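Local coordinates for protein bradavidin 2 (Bradyrhizobium japonicum, PDB 4GGT) that probably binds biotin, as a secreted bacterial member of the avidin family built on a single antiparallel beta barrel, at residues Gly36-His41 and Phe65-Ala70. Numbering follows the deposited sequence.
Sequences GTFTNH and FVVTFA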
# COMPACT_ATOMS: atom_id res chain seq x y z
N GLY A 36 -2.35 9.27 -0.57
CA GLY A 36 -1.14 8.77 0.09
C GLY A 36 0.03 8.60 -0.86
O GLY A 36 -0.10 8.77 -2.07
N THR A 37 1.18 8.25 -0.29
CA THR A 37 2.39 7.97 -1.08
C THR A 37 2.98 6.69 -0.54
O THR A 37 3.12 6.54 0.66
CB THR A 37 3.41 9.14 -0.92
OG1 THR A 37 2.83 10.34 -1.46
CG2 THR A 37 4.71 8.83 -1.64
N PHE A 38 3.38 5.77 -1.41
CA PHE A 38 3.82 4.48 -0.95
C PHE A 38 5.18 4.25 -1.56
O PHE A 38 5.37 4.51 -2.77
CB PHE A 38 2.88 3.40 -1.47
CG PHE A 38 3.21 2.02 -1.00
CD1 PHE A 38 2.62 1.50 0.17
CD2 PHE A 38 4.13 1.25 -1.69
CE1 PHE A 38 2.94 0.20 0.59
CE2 PHE A 38 4.46 -0.03 -1.29
CZ PHE A 38 3.87 -0.56 -0.13
N THR A 39 6.11 3.77 -0.77
CA THR A 39 7.37 3.34 -1.38
C THR A 39 7.86 1.99 -0.88
O THR A 39 7.84 1.71 0.30
CB THR A 39 8.44 4.50 -1.60
OG1 THR A 39 9.83 4.06 -1.50
CG2 THR A 39 8.12 5.78 -0.88
N ASN A 40 8.14 1.11 -1.84
CA ASN A 40 8.60 -0.24 -1.58
C ASN A 40 10.10 -0.14 -1.38
O ASN A 40 10.75 0.73 -1.96
CB ASN A 40 8.26 -1.11 -2.81
CG ASN A 40 8.83 -2.51 -2.73
OD1 ASN A 40 8.13 -3.46 -2.38
ND2 ASN A 40 10.11 -2.64 -3.04
N HIS A 41 10.65 -1.01 -0.53
CA HIS A 41 12.08 -0.99 -0.28
C HIS A 41 12.72 -2.36 -0.42
O HIS A 41 13.71 -2.67 0.27
CB HIS A 41 12.39 -0.35 1.07
CG HIS A 41 12.31 1.14 1.05
ND1 HIS A 41 11.26 1.84 1.59
CD2 HIS A 41 13.14 2.07 0.51
CE1 HIS A 41 11.45 3.14 1.41
NE2 HIS A 41 12.59 3.30 0.76
N PHE A 65 -6.49 0.36 -0.39
CA PHE A 65 -5.73 1.30 -1.25
C PHE A 65 -4.97 0.53 -2.31
O PHE A 65 -4.73 -0.68 -2.16
CB PHE A 65 -4.84 2.23 -0.44
CG PHE A 65 -3.86 1.52 0.45
CD1 PHE A 65 -4.25 1.10 1.73
CD2 PHE A 65 -2.60 1.20 0.01
CE1 PHE A 65 -3.39 0.43 2.54
CE2 PHE A 65 -1.72 0.54 0.85
CZ PHE A 65 -2.12 0.13 2.08
N VAL A 66 -4.67 1.22 -3.40
CA VAL A 66 -4.03 0.62 -4.56
C VAL A 66 -2.80 1.46 -4.92
O VAL A 66 -2.84 2.70 -4.88
CB VAL A 66 -5.01 0.52 -5.79
CG1 VAL A 66 -5.59 1.86 -6.18
CG2 VAL A 66 -4.30 -0.11 -6.98
N VAL A 67 -1.68 0.78 -5.19
CA VAL A 67 -0.49 1.45 -5.65
C VAL A 67 -0.07 0.83 -7.00
O VAL A 67 0.00 -0.39 -7.11
CB VAL A 67 0.66 1.31 -4.65
CG1 VAL A 67 1.95 1.93 -5.21
CG2 VAL A 67 0.26 1.97 -3.30
N THR A 68 0.22 1.67 -7.98
CA THR A 68 0.69 1.17 -9.30
C THR A 68 2.17 1.51 -9.45
O THR A 68 2.58 2.68 -9.37
CB THR A 68 -0.19 1.74 -10.43
OG1 THR A 68 -1.49 1.22 -10.26
CG2 THR A 68 0.36 1.30 -11.81
N PHE A 69 3.00 0.47 -9.55
CA PHE A 69 4.45 0.66 -9.67
C PHE A 69 4.70 0.76 -11.18
O PHE A 69 4.86 -0.25 -11.87
CB PHE A 69 5.22 -0.51 -9.05
CG PHE A 69 4.88 -0.74 -7.60
CD1 PHE A 69 3.90 -1.66 -7.26
CD2 PHE A 69 5.50 0.01 -6.60
CE1 PHE A 69 3.55 -1.86 -5.90
CE2 PHE A 69 5.18 -0.16 -5.25
CZ PHE A 69 4.22 -1.09 -4.90
N ALA A 70 4.65 1.99 -11.67
CA ALA A 70 4.40 2.21 -13.11
C ALA A 70 5.48 1.62 -13.99
O ALA A 70 5.16 0.99 -15.02
CB ALA A 70 4.21 3.69 -13.39
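F38 and F69 meet inside the barrel, their side chains running obliquely and their ring planes steeply inclined, at roughly 70°: CE2 of F38 lies in the plane of the F69 ring, at its edge, 3.8 Å from F69 CZ. Both offer broad apolar surface with no polar group to satisfy in this buried place. V67 wedges in beside them. With CG1 anti to the backbone N of V67 (chi1 176°), CG2 is sent to the base of F38, 3.5 Å from its CB, and CG1 sits 3.7 Å above one face of the F69 ring, toward the rim; valine's two short branches thus fill the corner between the phenylalanines. N40, just past strand 33-39, lends this packing only its CB, 4.0 Å from F69 CE2.

Strand 51-59 runs between strands 33-39 and 62-69, so the contact reaches over that strand on the inside of the barrel. W78, from strand 74-80, meets the F38 ring, and F69 touches S74. Since N40 and S74 bind biotin in a ligand-bound structure of this protein, the cluster borders the biotin site, unoccupied by biotin in this chain. The direct contacts between the two segments are apolar, so the ring positions beside the pocket are probably set by packing, with Y52, W78 and F45 also contributing.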